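Local coordinates for sortase family protein (Clostridium perfringens, PDB 6IXZ) that probably acts as a pilus-associated class C sortase, a cysteine transpeptidase expected to join pilin subunits through an acyl-thioester intermediate, at residues L53-G58 / T94-G99; P74-Y77 / D82-K85. All coordinates share one frame; numbering follows the deposited sequence.

Contact 1: residues L53-G58 / T94-G99; sequences LNIHEG and TSLPVG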
ATOM      1  N   LEU A  53       1.528  17.368  -5.118  1.00 51.49           N
ATOM      2  CA  LEU A  53       1.282  16.432  -4.020  1.00 40.09           C
ATOM      3  C   LEU A  53       2.442  16.483  -3.032  1.00 47.63           C
ATOM      4  O   LEU A  53       2.257  16.310  -1.826  1.00 44.21           O
ATOM      5  CB  LEU A  53       1.084  15.000  -4.536  1.00 42.71           C
ATOM      6  CG  LEU A  53      -0.015  14.758  -5.585  1.00 40.90           C
ATOM      7  CD1 LEU A  53      -0.437  13.294  -5.616  1.00 36.39           C
ATOM      8  CD2 LEU A  53      -1.214  15.645  -5.319  1.00 42.90           C
ATOM      9  N   ASN A  54       3.629  16.789  -3.550  1.00 46.47           N
ATOM     10  CA  ASN A  54       4.861  16.732  -2.770  1.00 55.21           C
ATOM     11  C   ASN A  54       4.994  15.388  -2.049  1.00 50.86           C
ATOM     12  O   ASN A  54       5.615  15.275  -0.989  1.00 39.35           O
ATOM     13  CB  ASN A  54       4.944  17.908  -1.788  1.00 63.04           C
ATOM     14  CG  ASN A  54       6.259  18.658  -1.899  1.00 76.00           C
ATOM     15  OD1 ASN A  54       7.031  18.732  -0.940  1.00 85.34           O
ATOM     16  ND2 ASN A  54       6.562  19.144  -3.100  1.00 78.56           N
ATOM     17  N   ILE A  55       4.420  14.358  -2.652  1.00 51.85           N
ATOM     18  CA  ILE A  55       4.784  13.000  -2.308  1.00 45.48           C
ATOM     19  C   ILE A  55       5.850  12.548  -3.285  1.00 42.55           C
ATOM     20  O   ILE A  55       5.655  12.595  -4.494  1.00 41.34           O
ATOM     21  CB  ILE A  55       3.564  12.072  -2.334  1.00 43.37           C
ATOM     22  CG1 ILE A  55       2.482  12.663  -1.427  1.00 42.64           C
ATOM     23  CG2 ILE A  55       3.965  10.678  -1.866  1.00 43.51           C
ATOM     24  CD1 ILE A  55       1.204  11.867  -1.367  1.00 40.84           C
ATOM     25  N   HIS A  56       7.046  12.343  -2.761  1.00 39.35           N
ATOM     26  CA  HIS A  56       8.144  11.852  -3.566  1.00 47.73           C
ATOM     27  C   HIS A  56       8.300  10.377  -3.282  1.00 41.75           C
ATOM     28  O   HIS A  56       8.055   9.915  -2.157  1.00 40.41           O
ATOM     29  CB  HIS A  56       9.446  12.572  -3.206  1.00 49.31           C
ATOM     30  CG  HIS A  56       9.396  14.054  -3.401  1.00 60.37           C
ATOM     31  ND1 HIS A  56       8.581  14.876  -2.652  1.00 65.17           N
ATOM     32  CD2 HIS A  56      10.120  14.870  -4.202  1.00 64.71           C
ATOM     33  CE1 HIS A  56       8.771  16.130  -3.017  1.00 64.55           C
ATOM     34  NE2 HIS A  56       9.700  16.154  -3.957  1.00 65.54           N
ATOM     35  N   GLU A  57       8.751   9.644  -4.287  1.00 46.00           N
ATOM     36  CA  GLU A  57       9.486   8.415  -4.049  1.00 45.03           C
ATOM     37  C   GLU A  57      10.183   8.486  -2.697  1.00 40.93           C
ATOM     38  O   GLU A  57      10.955   9.410  -2.439  1.00 41.02           O
ATOM     39  CB  GLU A  57      10.534   8.223  -5.140  1.00 51.02           C
ATOM     40  CG  GLU A  57      10.203   7.124  -6.127  1.00 57.49           C
ATOM     41  CD  GLU A  57      11.428   6.323  -6.495  1.00 52.86           C
ATOM     42  OE1 GLU A  57      12.541   6.776  -6.152  1.00 43.92           O
ATOM     43  OE2 GLU A  57      11.271   5.221  -7.061  1.00 52.97           O
ATOM     44  N   GLY A  58       9.854   7.545  -1.814  1.00 36.09           N
ATOM     45  CA  GLY A  58      10.521   7.425  -0.524  1.00 30.92           C
ATOM     46  C   GLY A  58       9.783   8.048   0.640  1.00 27.88           C
ATOM     47  O   GLY A  58      10.157   7.851   1.789  1.00 25.35           O
ATOM     48  N   THR A  94      -0.379   2.695  -9.481  1.00 24.18           N
ATOM     49  CA  THR A  94      -1.567   2.185  -8.772  1.00 21.51           C
ATOM     50  C   THR A  94      -2.088   3.268  -7.863  1.00 19.38           C
ATOM     51  O   THR A  94      -1.399   4.234  -7.606  1.00 17.79           O
ATOM     52  CB  THR A  94      -1.318   0.854  -7.994  1.00 17.96           C
ATOM     53  OG1 THR A  94      -0.573   1.109  -6.787  1.00 15.52           O
ATOM     54  CG2 THR A  94      -0.562  -0.140  -8.873  1.00 19.21           C
ATOM     55  N   SER A  95      -3.343   3.140  -7.427  1.00 18.42           N
ATOM     56  CA  SER A  95      -3.968   4.122  -6.551  1.00 16.48           C
ATOM     57  C   SER A  95      -3.156   4.349  -5.283  1.00 17.05           C
ATOM     58  O   SER A  95      -2.531   3.425  -4.792  1.00 17.98           O
ATOM     59  CB  SER A  95      -5.380   3.638  -6.184  1.00 15.22           C
ATOM     60  OG  SER A  95      -6.139   3.443  -7.368  1.00 15.59           O
ATOM     61  N   LEU A  96      -3.065   5.590  -4.812  1.00 17.25           N
ATOM     62  CA  LEU A  96      -2.588   5.825  -3.465  1.00 19.89           C
ATOM     63  C   LEU A  96      -3.684   5.372  -2.484  1.00 20.94           C
ATOM     64  O   LEU A  96      -4.878   5.516  -2.756  1.00 17.01           O
ATOM     65  CB  LEU A  96      -2.251   7.286  -3.241  1.00 24.35           C
ATOM     66  CG  LEU A  96      -1.025   7.841  -3.981  1.00 28.79           C
ATOM     67  CD1 LEU A  96      -0.955   9.352  -3.888  1.00 33.70           C
ATOM     68  CD2 LEU A  96       0.239   7.197  -3.442  1.00 32.57           C
ATOM     69  N   PRO A  97      -3.264   4.782  -1.363  1.00 19.03           N
ATOM     70  CA  PRO A  97      -4.125   3.960  -0.544  1.00 20.30           C
ATOM     71  C   PRO A  97      -4.926   4.808   0.411  1.00 18.20           C
ATOM     72  O   PRO A  97      -4.760   4.698   1.618  1.00 22.12           O
ATOM     73  CB  PRO A  97      -3.137   3.085   0.214  1.00 20.70           C
ATOM     74  CG  PRO A  97      -1.975   3.987   0.406  1.00 21.66           C
ATOM     75  CD  PRO A  97      -1.859   4.716  -0.912  1.00 19.67           C
ATOM     76  N   VAL A  98      -5.755   5.688  -0.130  1.00 22.25           N
ATOM     77  CA  VAL A  98      -6.646   6.454   0.702  1.00 18.65           C
ATOM     78  C   VAL A  98      -8.110   5.988   0.554  1.00 22.19           C
ATOM     79  O   VAL A  98      -9.024   6.687   1.012  1.00 18.94           O
ATOM     80  CB  VAL A  98      -6.557   7.972   0.417  1.00 19.78           C
ATOM     81  CG1 VAL A  98      -5.215   8.537   0.875  1.00 23.85           C
ATOM     82  CG2 VAL A  98      -6.818   8.286  -1.041  1.00 21.04           C
ATOM     83  N   GLY A  99      -8.352   4.916  -0.208  1.00 16.29           N
ATOM     84  CA  GLY A  99      -9.727   4.464  -0.403  1.00 19.01           C
ATOM     85  C   GLY A  99     -10.539   5.235  -1.436  1.00 20.11           C
ATOM     86  O   GLY A  99     -10.126   6.261  -1.954  1.00 21.62           O
TER
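The backbones at Ile55 and Leu96 keep well apart, with the Ile55 CA and Leu96 CA atoms 10.4 Å from each other, and neither segment forms a regular helix or strand at this point. The gap is bridged by side chains alone, and no hydrogen bond crosses it. Ile55 and Leu96 reach toward each other tip to tip, the Ile55 CD1 methyl standing 4.2 Å from Leu96 CD1. The reach of Ile55 comes from its extended outer arm, chi2 179°, which carries CD1 as far from the chain as the branch allows. Leu53 approaches the same methyl, with its CD1 4.3 Å from Leu96 CD1, so one branch of the leucine receives two apolar ends. These are loose van der Waals contacts, and the two segments bury only 89 Å² against each other.

In the sortase β-barrel fold, 53-58 is the late part of the loop between helix 23-41 and strand 60-66, the first strand of the barrel, while 94-99 lies in the connection between strands 88-90 and 103-109. The leucine is steadied by its own backbone: its N bonds to Asn37 OD1 of helix 23-41, and Val98 N reaches Leu96 O at 2.8 Å across an inverse gamma turn centred on Pro97. Ser95 ties the same loop to His104 and Ser105 at the start of the following strand. Tyr77 of strand 71-77 packs against both Ile55 and Leu96, and Leu53 also rests on Asn32 of the helix.

Contact 2: residues P74-Y77 / D82-K85; sequences PIYY and DILK
Ile83 of helix 81-86 sets its CG2 methyl against the base of the Tyr76 side chain on strand 71-77, at 3.7 Å from Tyr76 CB and 4.0 Å from Tyr76 CG. The isoleucine comes in at a slant across the start of the tyrosine side chain. It is the root of the tyrosine, more than the aromatic system, that does the touching. A chi1 of -73° places Ile83 CG1 beside the backbone N and CG2 opposite it, which turns the CG2 methyl onto the strand and leaves CG1 to carry CD1 toward the strand end. There the fit is slacker: Ile83 CD1 comes to 4.3 Å from Tyr77 O, while the Tyr77 side chain leaves its backbone in the direction away from the helix. The backbones are nearest at Tyr76 CA and Ile83 CA, 7.4 Å apart.

The pairing seats the helix of a β-α-β crossover, in which strand 71-77 is followed by helix 81-86 and then by strand 88-90, laid parallel to the first; Tyr76 is itself hydrogen-bonded through its backbone to Val88 and Val90. Asp82 and Lys85, on either side of the buried Ile83-Leu84 pair in sequence, are exposed and make no contact with the strand, and the Asp82 carboxylate instead bonds through OD2 to Ser80 OG, just before the helix.

The Ile83 side chain is about 10 Å from that of His110, a predicted active-site residue, so the packing lies near the probable catalytic centre without entering it. Since no hydrogen bond or salt bridge spans the two segments, their direct association rests on shape and the burial of apolar surface.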
ATOM      1  N   PRO A  74       5.582   0.389   8.102  1.00 19.89           N
ATOM      2  CA  PRO A  74       5.401   1.653   7.363  1.00 19.07           C
ATOM      3  C   PRO A  74       5.135   1.368   5.913  1.00 17.03           C
ATOM      4  O   PRO A  74       5.582   0.347   5.406  1.00 17.88           O
ATOM      5  CB  PRO A  74       6.748   2.374   7.509  1.00 18.04           C
ATOM      6  CG  PRO A  74       7.715   1.310   7.901  1.00 19.68           C
ATOM      7  CD  PRO A  74       6.925   0.286   8.683  1.00 17.92           C
ATOM      8  N   ILE A  75       4.438   2.279   5.263  1.00 17.02           N
ATOM      9  CA  ILE A  75       4.180   2.239   3.828  1.00 17.05           C
ATOM     10  C   ILE A  75       4.814   3.457   3.163  1.00 16.70           C
ATOM     11  O   ILE A  75       4.520   4.599   3.513  1.00 18.00           O
ATOM     12  CB  ILE A  75       2.681   2.205   3.522  1.00 19.03           C
ATOM     13  CG1 ILE A  75       2.053   0.924   4.060  1.00 20.89           C
ATOM     14  CG2 ILE A  75       2.420   2.270   2.020  1.00 21.35           C
ATOM     15  CD1 ILE A  75       0.650   1.166   4.550  1.00 23.62           C
ATOM     16  N   TYR A  76       5.773   3.183   2.282  1.00 18.76           N
ATOM     17  CA  TYR A  76       6.426   4.194   1.472  1.00 17.13           C
ATOM     18  C   TYR A  76       5.667   4.337   0.140  1.00 20.93           C
ATOM     19  O   TYR A  76       5.017   3.404  -0.318  1.00 20.23           O
ATOM     20  CB  TYR A  76       7.879   3.785   1.184  1.00 19.37           C
ATOM     21  CG  TYR A  76       8.742   3.663   2.421  1.00 23.81           C
ATOM     22  CD1 TYR A  76       8.769   2.486   3.152  1.00 24.01           C
ATOM     23  CD2 TYR A  76       9.539   4.724   2.860  1.00 23.43           C
ATOM     24  CE1 TYR A  76       9.578   2.352   4.253  1.00 25.00           C
ATOM     25  CE2 TYR A  76      10.358   4.588   3.962  1.00 24.78           C
ATOM     26  CZ  TYR A  76      10.345   3.415   4.673  1.00 25.03           C
ATOM     27  OH  TYR A  76      11.111   3.275   5.806  1.00 29.35           O
ATOM     28  N   TYR A  77       5.801   5.485  -0.509  1.00 19.12           N
ATOM     29  CA  TYR A  77       5.486   5.557  -1.921  1.00 22.31           C
ATOM     30  C   TYR A  77       6.695   5.087  -2.723  1.00 23.01           C
ATOM     31  O   TYR A  77       7.832   5.488  -2.438  1.00 19.00           O
ATOM     32  CB  TYR A  77       5.098   6.972  -2.369  1.00 22.36           C
ATOM     33  CG  TYR A  77       4.551   6.951  -3.778  1.00 22.59           C
ATOM     34  CD1 TYR A  77       5.373   7.243  -4.880  1.00 25.05           C
ATOM     35  CD2 TYR A  77       3.299   6.421  -4.030  1.00 24.82           C
ATOM     36  CE1 TYR A  77       4.896   7.141  -6.174  1.00 24.21           C
ATOM     37  CE2 TYR A  77       2.808   6.321  -5.319  1.00 24.34           C
ATOM     38  CZ  TYR A  77       3.621   6.670  -6.384  1.00 26.76           C
ATOM     39  OH  TYR A  77       3.139   6.517  -7.653  1.00 24.52           O
ATOM     40  N   ASP A  82      15.989   0.688  -3.825  1.00 21.47           N
ATOM     41  CA  ASP A  82      16.392   1.329  -2.578  1.00 23.50           C
ATOM     42  C   ASP A  82      15.245   1.515  -1.560  1.00 22.59           C
ATOM     43  O   ASP A  82      15.442   1.417  -0.352  1.00 22.44           O
ATOM     44  CB  ASP A  82      17.070   2.656  -2.877  1.00 25.82           C
ATOM     45  CG  ASP A  82      16.205   3.583  -3.669  1.00 28.35           C
ATOM     46  OD1 ASP A  82      15.978   4.703  -3.178  1.00 34.63           O
ATOM     47  OD2 ASP A  82      15.748   3.204  -4.774  1.00 25.99           O
ATOM     48  N   ILE A  83      14.023   1.620  -2.044  1.00 20.79           N
ATOM     49  CA  ILE A  83      12.888   1.754  -1.134  1.00 19.43           C
ATOM     50  C   ILE A  83      12.376   0.407  -0.663  1.00 17.19           C
ATOM     51  O   ILE A  83      12.051   0.244   0.507  1.00 21.94           O
ATOM     52  CB  ILE A  83      11.748   2.545  -1.768  1.00 20.53           C
ATOM     53  CG1 ILE A  83      12.140   4.032  -1.836  1.00 29.05           C
ATOM     54  CG2 ILE A  83      10.464   2.338  -0.961  1.00 22.72           C
ATOM     55  CD1 ILE A  83      11.959   4.642  -3.215  1.00 29.63           C
ATOM     56  N   LEU A  84      12.458  -0.602  -1.516  1.00 18.40           N
ATOM     57  CA  LEU A  84      12.035  -1.933  -1.129  1.00 17.66           C
ATOM     58  C   LEU A  84      13.019  -2.580  -0.197  1.00 19.98           C
ATOM     59  O   LEU A  84      12.657  -3.507   0.523  1.00 12.87           O
ATOM     60  CB  LEU A  84      11.809  -2.847  -2.332  1.00 17.59           C
ATOM     61  CG  LEU A  84      10.622  -2.626  -3.272  1.00 14.65           C
ATOM     62  CD1 LEU A  84      10.678  -3.627  -4.407  1.00 16.42           C
ATOM     63  CD2 LEU A  84       9.265  -2.715  -2.577  1.00 16.26           C
ATOM     64  N   LYS A  85      14.269  -2.103  -0.200  1.00 22.07           N
ATOM     65  CA  LYS A  85      15.242  -2.508   0.820  1.00 17.41           C
ATOM     66  C   LYS A  85      14.779  -2.052   2.204  1.00 20.35           C
ATOM     67  O   LYS A  85      15.066  -2.731   3.193  1.00 19.00           O
ATOM     68  CB  LYS A  85      16.638  -1.943   0.524  1.00 19.12           C
ATOM     69  CG  LYS A  85      17.444  -2.715  -0.507  1.00 20.30           C
ATOM     70  CD  LYS A  85      18.760  -1.982  -0.806  1.00 20.23           C
ATOM     71  CE  LYS A  85      19.519  -2.648  -1.949  1.00 25.01           C
ATOM     72  NZ  LYS A  85      20.941  -2.199  -2.013  1.00 20.90           N
TER

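How the contacts relate
Both contacts are largely buried and apolar, yet they differ in depth and in the elements they join. All three touching residues of contact 2 are buried, while Ile55 of contact 1 is partly exposed. Contact 1 brings together two irregular loops through side-chain ends, whereas contact 2 seats a short helix on a strand at closer backbone spacing. Along the chain, contact 2 is nested within the loop that contact 1 closes, and their centres lie 12 Å apart. Tyr77 links them: its carbonyl O probably accepts a hydrogen bond from Gly58 N at 3.0 Å. Glu57 also packs between them, with OE1 3.7 Å from Ile83 CD1. Polar bonding therefore appears between the contacts, although it crosses neither one.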